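LbpB B-lobe (PDB 3UAQ) probably binds host lactoferrin at the bacterial surface, as a lipoprotein with a likely part in iron acquisition. Local coordinates at residues Glu265-Ile277 with Arg281-Ser293. Residues are numbered along the deposited sequence; the frame is centred on the assembly and turned at random.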
ATOM      1  N   GLU A 265      10.610  13.704  18.691  1.00 37.78           N
ATOM      2  CA  GLU A 265      10.625  13.730  17.239  1.00 34.87           C
ATOM      3  C   GLU A 265      10.909  15.160  16.771  1.00 33.82           C
ATOM      4  O   GLU A 265      10.079  16.064  16.924  1.00 31.22           O
ATOM      5  CB  GLU A 265       9.309  13.203  16.668  1.00 30.58           C
ATOM      6  CG  GLU A 265       9.263  11.681  16.553  1.00 30.71           C
ATOM      7  CD  GLU A 265       7.995  11.193  15.888  1.00 41.58           C
ATOM      8  OE1 GLU A 265       7.250  12.036  15.339  1.00 49.70           O
ATOM      9  OE2 GLU A 265       7.744   9.970  15.919  1.00 42.09           O
ATOM     10  N   THR A 266      12.100  15.353  16.217  1.00 35.35           N
ATOM     11  CA  THR A 266      12.565  16.671  15.804  1.00 30.65           C
ATOM     12  C   THR A 266      12.660  16.775  14.276  1.00 39.03           C
ATOM     13  O   THR A 266      12.803  15.773  13.589  1.00 28.69           O
ATOM     14  CB  THR A 266      13.920  17.002  16.467  1.00 29.07           C
ATOM     15  OG1 THR A 266      13.791  18.195  17.252  1.00 40.93           O
ATOM     16  CG2 THR A 266      15.015  17.182  15.415  1.00 34.61           C
ATOM     17  N   TYR A 267      12.554  17.980  13.734  1.00 42.94           N
ATOM     18  CA  TYR A 267      12.614  18.137  12.285  1.00 38.69           C
ATOM     19  C   TYR A 267      13.700  19.113  11.846  1.00 50.15           C
ATOM     20  O   TYR A 267      13.836  20.205  12.408  1.00 55.08           O
ATOM     21  CB  TYR A 267      11.251  18.559  11.734  1.00 33.87           C
ATOM     22  CG  TYR A 267      10.292  17.402  11.550  1.00 43.88           C
ATOM     23  CD1 TYR A 267       9.534  16.922  12.610  1.00 36.79           C
ATOM     24  CD2 TYR A 267      10.151  16.783  10.316  1.00 42.67           C
ATOM     25  CE1 TYR A 267       8.657  15.867  12.443  1.00 34.86           C
ATOM     26  CE2 TYR A 267       9.278  15.730  10.140  1.00 40.33           C
ATOM     27  CZ  TYR A 267       8.531  15.274  11.205  1.00 41.65           C
ATOM     28  OH  TYR A 267       7.657  14.218  11.034  1.00 45.73           O
ATOM     29  N   VAL A 268      14.483  18.702  10.852  1.00 50.45           N
ATOM     30  CA  VAL A 268      15.524  19.564  10.301  1.00 40.54           C
ATOM     31  C   VAL A 268      15.215  19.924   8.851  1.00 42.29           C
ATOM     32  O   VAL A 268      15.001  19.041   8.019  1.00 43.01           O
ATOM     33  CB  VAL A 268      16.902  18.902  10.386  1.00 33.04           C
ATOM     34  CG1 VAL A 268      16.782  17.415  10.120  1.00 44.50           C
ATOM     35  CG2 VAL A 268      17.857  19.553   9.404  1.00 35.03           C
ATOM     36  N   ASP A 269      15.180  21.222   8.556  1.00 38.20           N
ATOM     37  CA  ASP A 269      14.890  21.677   7.199  1.00 36.11           C
ATOM     38  C   ASP A 269      16.069  21.390   6.266  1.00 41.74           C
ATOM     39  O   ASP A 269      17.209  21.775   6.543  1.00 35.27           O
ATOM     40  CB  ASP A 269      14.525  23.166   7.181  1.00 37.22           C
ATOM     41  CG  ASP A 269      13.235  23.458   7.929  1.00 47.86           C
ATOM     42  OD1 ASP A 269      12.479  22.500   8.201  1.00 49.03           O
ATOM     43  OD2 ASP A 269      12.974  24.642   8.243  1.00 49.06           O
ATOM     44  N   ARG A 270      15.784  20.696   5.168  1.00 42.49           N
ATOM     45  CA  ARG A 270      16.803  20.356   4.181  1.00 34.98           C
ATOM     46  C   ARG A 270      16.743  21.302   2.994  1.00 36.92           C
ATOM     47  O   ARG A 270      17.770  21.787   2.521  1.00 57.47           O
ATOM     48  CB  ARG A 270      16.606  18.923   3.690  1.00 28.01           C
ATOM     49  CG  ARG A 270      16.678  17.865   4.781  1.00 30.40           C
ATOM     50  CD  ARG A 270      18.107  17.631   5.248  1.00 36.94           C
ATOM     51  NE  ARG A 270      18.252  16.343   5.925  1.00 42.44           N
ATOM     52  CZ  ARG A 270      19.212  16.060   6.802  1.00 43.04           C
ATOM     53  NH1 ARG A 270      20.118  16.978   7.115  1.00 38.59           N
ATOM     54  NH2 ARG A 270      19.263  14.862   7.370  1.00 44.42           N
ATOM     55  N   TYR A 271      15.529  21.562   2.518  1.00 30.99           N
ATOM     56  CA  TYR A 271      15.325  22.352   1.308  1.00 29.27           C
ATOM     57  C   TYR A 271      14.144  23.309   1.423  1.00 36.26           C
ATOM     58  O   TYR A 271      13.049  22.921   1.846  1.00 45.31           O
ATOM     59  CB  TYR A 271      15.083  21.433   0.101  1.00 34.47           C
ATOM     60  CG  TYR A 271      16.287  20.616  -0.319  1.00 42.37           C
ATOM     61  CD1 TYR A 271      16.444  19.302   0.105  1.00 40.19           C
ATOM     62  CD2 TYR A 271      17.264  21.157  -1.145  1.00 42.06           C
ATOM     63  CE1 TYR A 271      17.543  18.547  -0.282  1.00 35.93           C
ATOM     64  CE2 TYR A 271      18.365  20.412  -1.533  1.00 44.92           C
ATOM     65  CZ  TYR A 271      18.502  19.108  -1.100  1.00 43.07           C
ATOM     66  OH  TYR A 271      19.602  18.372  -1.489  1.00 46.75           O
ATOM     67  N   ASP A 272      14.377  24.562   1.052  1.00 37.45           N
ATOM     68  CA  ASP A 272      13.287  25.481   0.765  1.00 37.71           C
ATOM     69  C   ASP A 272      12.946  25.361  -0.708  1.00 42.62           C
ATOM     70  O   ASP A 272      13.756  24.878  -1.500  1.00 48.67           O
ATOM     71  CB  ASP A 272      13.680  26.921   1.094  1.00 43.81           C
ATOM     72  CG  ASP A 272      13.271  27.331   2.498  1.00 54.71           C
ATOM     73  OD1 ASP A 272      12.265  26.791   3.004  1.00 56.17           O
ATOM     74  OD2 ASP A 272      13.959  28.193   3.091  1.00 57.24           O
ATOM     75  N   ILE A 273      11.748  25.794  -1.077  1.00 43.78           N
ATOM     76  CA  ILE A 273      11.330  25.723  -2.469  1.00 41.07           C
ATOM     77  C   ILE A 273      10.912  27.096  -2.990  1.00 49.72           C
ATOM     78  O   ILE A 273      10.334  27.909  -2.257  1.00 51.93           O
ATOM     79  CB  ILE A 273      10.199  24.703  -2.660  1.00 38.26           C
ATOM     80  CG1 ILE A 273      10.585  23.381  -1.997  1.00 33.46           C
ATOM     81  CG2 ILE A 273       9.896  24.506  -4.138  1.00 39.06           C
ATOM     82  CD1 ILE A 273       9.789  22.197  -2.483  1.00 26.57           C
ATOM     83  N   ASP A 274      11.222  27.353  -4.257  1.00 47.61           N
ATOM     84  CA  ASP A 274      10.986  28.660  -4.851  1.00 49.35           C
ATOM     85  C   ASP A 274      10.654  28.504  -6.330  1.00 48.54           C
ATOM     86  O   ASP A 274      11.542  28.486  -7.179  1.00 51.52           O
ATOM     87  CB  ASP A 274      12.215  29.551  -4.670  1.00 64.59           C
ATOM     88  CG  ASP A 274      11.991  30.954  -5.177  1.00 79.25           C
ATOM     89  OD1 ASP A 274      10.836  31.430  -5.112  1.00 86.27           O
ATOM     90  OD2 ASP A 274      12.970  31.579  -5.639  1.00 79.43           O
ATOM     91  N   ALA A 275       9.368  28.387  -6.636  1.00 49.84           N
ATOM     92  CA  ALA A 275       8.944  28.123  -8.006  1.00 50.88           C
ATOM     93  C   ALA A 275       7.918  29.131  -8.527  1.00 49.88           C
ATOM     94  O   ALA A 275       7.112  29.680  -7.766  1.00 50.72           O
ATOM     95  CB  ALA A 275       8.414  26.703  -8.134  1.00 48.34           C
ATOM     96  N   THR A 276       7.961  29.369  -9.833  1.00 40.01           N
ATOM     97  CA  THR A 276       6.946  30.175 -10.486  1.00 46.68           C
ATOM     98  C   THR A 276       5.865  29.271 -11.066  1.00 45.62           C
ATOM     99  O   THR A 276       6.157  28.190 -11.583  1.00 50.09           O
ATOM    100  CB  THR A 276       7.545  31.056 -11.599  1.00 46.40           C
ATOM    101  OG1 THR A 276       8.336  32.104 -11.016  1.00 39.71           O
ATOM    102  CG2 THR A 276       6.433  31.675 -12.451  1.00 36.34           C
ATOM    103  N   ILE A 277       4.616  29.719 -10.963  1.00 53.15           N
ATOM    104  CA  ILE A 277       3.476  28.966 -11.480  1.00 52.98           C
ATOM    105  C   ILE A 277       3.003  29.528 -12.815  1.00 51.96           C
ATOM    106  O   ILE A 277       2.840  30.741 -12.971  1.00 45.36           O
ATOM    107  CB  ILE A 277       2.288  28.976 -10.494  1.00 47.30           C
ATOM    108  CG1 ILE A 277       2.690  28.326  -9.170  1.00 43.30           C
ATOM    109  CG2 ILE A 277       1.081  28.260 -11.095  1.00 38.90           C
ATOM    110  CD1 ILE A 277       1.579  28.304  -8.155  1.00 37.23           C
ATOM    111  N   ARG A 281       1.197  23.935 -14.273  1.00 47.56           N
ATOM    112  CA  ARG A 281       2.580  23.558 -14.018  1.00 46.02           C
ATOM    113  C   ARG A 281       3.328  24.636 -13.244  1.00 53.16           C
ATOM    114  O   ARG A 281       2.954  25.809 -13.261  1.00 61.92           O
ATOM    115  CB  ARG A 281       3.293  23.299 -15.348  1.00 39.06           C
ATOM    116  CG  ARG A 281       2.939  21.975 -16.006  1.00 42.87           C
ATOM    117  CD  ARG A 281       3.825  20.874 -15.461  1.00 50.02           C
ATOM    118  NE  ARG A 281       3.074  19.727 -14.955  1.00 43.75           N
ATOM    119  CZ  ARG A 281       3.633  18.709 -14.309  1.00 57.32           C
ATOM    120  NH1 ARG A 281       4.943  18.702 -14.092  1.00 59.33           N
ATOM    121  NH2 ARG A 281       2.891  17.699 -13.882  1.00 65.62           N
ATOM    122  N   PHE A 282       4.393  24.233 -12.564  1.00 48.33           N
ATOM    123  CA  PHE A 282       5.267  25.185 -11.895  1.00 39.58           C
ATOM    124  C   PHE A 282       6.710  24.722 -11.992  1.00 40.67           C
ATOM    125  O   PHE A 282       6.983  23.522 -12.098  1.00 39.22           O
ATOM    126  CB  PHE A 282       4.854  25.393 -10.431  1.00 41.49           C
ATOM    127  CG  PHE A 282       4.824  24.128  -9.614  1.00 42.57           C
ATOM    128  CD1 PHE A 282       5.972  23.655  -8.998  1.00 44.70           C
ATOM    129  CD2 PHE A 282       3.644  23.421  -9.447  1.00 44.74           C
ATOM    130  CE1 PHE A 282       5.945  22.490  -8.238  1.00 41.42           C
ATOM    131  CE2 PHE A 282       3.612  22.258  -8.692  1.00 43.71           C
ATOM    132  CZ  PHE A 282       4.765  21.792  -8.086  1.00 38.71           C
ATOM    133  N   ALA A 283       7.631  25.680 -11.960  1.00 44.71           N
ATOM    134  CA  ALA A 283       9.047  25.370 -12.117  1.00 38.56           C
ATOM    135  C   ALA A 283       9.916  26.419 -11.446  1.00 46.25           C
ATOM    136  O   ALA A 283       9.588  27.606 -11.444  1.00 56.77           O
ATOM    137  CB  ALA A 283       9.410  25.243 -13.585  1.00 19.58           C
ATOM    138  N   GLY A 284      11.031  25.976 -10.882  1.00 42.73           N
ATOM    139  CA  GLY A 284      11.949  26.882 -10.226  1.00 40.27           C
ATOM    140  C   GLY A 284      13.109  26.180  -9.558  1.00 36.41           C
ATOM    141  O   GLY A 284      13.767  25.316 -10.151  1.00 37.14           O
ATOM    142  N   SER A 285      13.354  26.554  -8.308  1.00 30.80           N
ATOM    143  CA  SER A 285      14.556  26.126  -7.618  1.00 33.53           C
ATOM    144  C   SER A 285      14.284  25.461  -6.278  1.00 38.71           C
ATOM    145  O   SER A 285      13.307  25.793  -5.588  1.00 34.77           O
ATOM    146  CB  SER A 285      15.490  27.319  -7.421  1.00 27.85           C
ATOM    147  OG  SER A 285      15.722  27.978  -8.651  1.00 36.06           O
ATOM    148  N   ALA A 286      15.159  24.516  -5.931  1.00 34.29           N
ATOM    149  CA  ALA A 286      15.233  23.962  -4.588  1.00 30.41           C
ATOM    150  C   ALA A 286      16.492  24.537  -3.950  1.00 37.00           C
ATOM    151  O   ALA A 286      17.568  24.511  -4.551  1.00 46.45           O
ATOM    152  CB  ALA A 286      15.296  22.438  -4.632  1.00 25.69           C
ATOM    153  N   ILE A 287      16.355  25.070  -2.742  1.00 27.35           N
ATOM    154  CA  ILE A 287      17.464  25.748  -2.081  1.00 22.05           C
ATOM    155  C   ILE A 287      17.904  24.991  -0.828  1.00 30.53           C
ATOM    156  O   ILE A 287      17.094  24.714   0.064  1.00 40.10           O
ATOM    157  CB  ILE A 287      17.091  27.202  -1.712  1.00 27.49           C
ATOM    158  CG1 ILE A 287      16.882  28.039  -2.980  1.00 30.21           C
ATOM    159  CG2 ILE A 287      18.156  27.831  -0.827  1.00 21.48           C
ATOM    160  CD1 ILE A 287      15.425  28.389  -3.254  1.00 37.30           C
ATOM    161  N   ALA A 288      19.191  24.654  -0.767  1.00 28.46           N
ATOM    162  CA  ALA A 288      19.732  23.925   0.377  1.00 23.70           C
ATOM    163  C   ALA A 288      19.890  24.850   1.585  1.00 33.43           C
ATOM    164  O   ALA A 288      20.396  25.973   1.462  1.00 36.24           O
ATOM    165  CB  ALA A 288      21.065  23.273   0.013  1.00 18.33           C
ATOM    166  N   LYS A 289      19.457  24.371   2.747  1.00 29.03           N
ATOM    167  CA  LYS A 289      19.450  25.176   3.963  1.00 24.27           C
ATOM    168  C   LYS A 289      20.792  25.144   4.695  1.00 30.23           C
ATOM    169  O   LYS A 289      21.042  25.964   5.577  1.00 37.86           O
ATOM    170  CB  LYS A 289      18.342  24.690   4.905  1.00 28.24           C
ATOM    171  CG  LYS A 289      16.955  24.684   4.288  1.00 35.97           C
ATOM    172  CD  LYS A 289      16.441  26.094   4.036  1.00 46.13           C
ATOM    173  CE  LYS A 289      16.060  26.781   5.339  1.00 57.67           C
ATOM    174  NZ  LYS A 289      15.668  28.210   5.177  1.00 58.10           N
ATOM    175  N   ASN A 290      21.652  24.197   4.338  1.00 38.72           N
ATOM    176  CA  ASN A 290      22.904  24.022   5.064  1.00 47.63           C
ATOM    177  C   ASN A 290      24.131  24.430   4.248  1.00 62.71           C
ATOM    178  O   ASN A 290      24.914  25.281   4.678  1.00 76.73           O
ATOM    179  CB  ASN A 290      23.042  22.581   5.546  1.00 33.02           C
ATOM    180  CG  ASN A 290      23.834  22.467   6.833  1.00 29.23           C
ATOM    181  OD1 ASN A 290      24.884  23.105   7.001  1.00 24.95           O
ATOM    182  ND2 ASN A 290      23.332  21.650   7.758  1.00 27.42           N
ATOM    183  N   THR A 291      24.294  23.818   3.077  1.00 48.74           N
ATOM    184  CA  THR A 291      25.419  24.113   2.180  1.00 44.79           C
ATOM    185  C   THR A 291      26.778  23.767   2.787  1.00 37.27           C
ATOM    186  O   THR A 291      27.821  24.040   2.187  1.00 45.94           O
ATOM    187  CB  THR A 291      25.442  25.589   1.715  1.00 36.06           C
ATOM    188  OG1 THR A 291      25.706  26.445   2.833  1.00 41.17           O
ATOM    189  CG2 THR A 291      24.108  25.977   1.079  1.00 43.83           C
ATOM    190  N   LYS A 292      26.766  23.158   3.968  1.00 29.75           N
ATOM    191  CA  LYS A 292      28.009  22.763   4.618  1.00 38.83           C
ATOM    192  C   LYS A 292      28.055  21.261   4.896  1.00 43.74           C
ATOM    193  O   LYS A 292      27.161  20.707   5.542  1.00 45.91           O
ATOM    194  CB  LYS A 292      28.218  23.555   5.914  1.00 47.77           C
ATOM    195  CG  LYS A 292      29.470  23.158   6.690  1.00 62.17           C
ATOM    196  CD  LYS A 292      29.120  22.564   8.058  1.00 72.02           C
ATOM    197  CE  LYS A 292      30.364  22.066   8.793  1.00 72.80           C
ATOM    198  NZ  LYS A 292      31.398  23.127   8.945  1.00 71.55           N
ATOM    199  N   SER A 293      29.092  20.604   4.380  1.00 46.99           N
ATOM    200  CA  SER A 293      29.392  19.222   4.734  1.00 47.71           C
ATOM    201  C   SER A 293      30.834  19.122   5.200  1.00 50.83           C
ATOM    202  O   SER A 293      31.746  19.627   4.542  1.00 55.31           O
ATOM    203  CB  SER A 293      29.172  18.278   3.554  1.00 45.26           C
ATOM    204  OG  SER A 293      29.821  17.039   3.792  1.00 50.22           O
TER
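Asp272 and Ile287 form a hydrogen-bonded antiparallel pair, with Asp272 N to Ile287 O and Ile287 N to Asp272 O both 2.9 Å. The same two-way pair of backbone hydrogen bonds joins Asp274 with Ser285 and Thr276 with Ala283. Beyond Ile287, Lys289 N adds one more bond, to Arg270 O at 3.1 Å.

One salt bridge crosses the strands. Lys289 NZ lies 2.7 Å from Asp272 OD2 and meets it from above the carboxylate plane. The lysine chain bends at chi2 (-69°) and chi3 (-73°), which carries its amine back over the neighbouring strand. Asp272 OD1 bonds instead to Thr252, so both carboxylate oxygens are held. On the same face, Ile287 CD1 packs 3.7 Å from Asp274 CB, while the Asp274 carboxylate pairs with Lys248.

The face with Tyr271, Ile277, Phe282, Ala286 and Ala288 is buried and largely apolar. Tyr271 CD2 lies 4.2 Å from Ala286 CB, and its CE2 is near Ala288 CB. Phe282 CB touches Ile277 CG1, and Phe282 CD1 approaches Ala275 CB at 4.0 Å. The Tyr271 ring also meets that of Phe325, and the Phe282 ring that of Phe313.

On its other edge strand 266-277 runs beside strand 248-257, where Arg270 and Tyr271 sit opposite the single residue Leu253 in a classic beta bulge. The two strands 266-277 and 281-288 form an antiparallel beta hairpin in the beta barrel of the lobe.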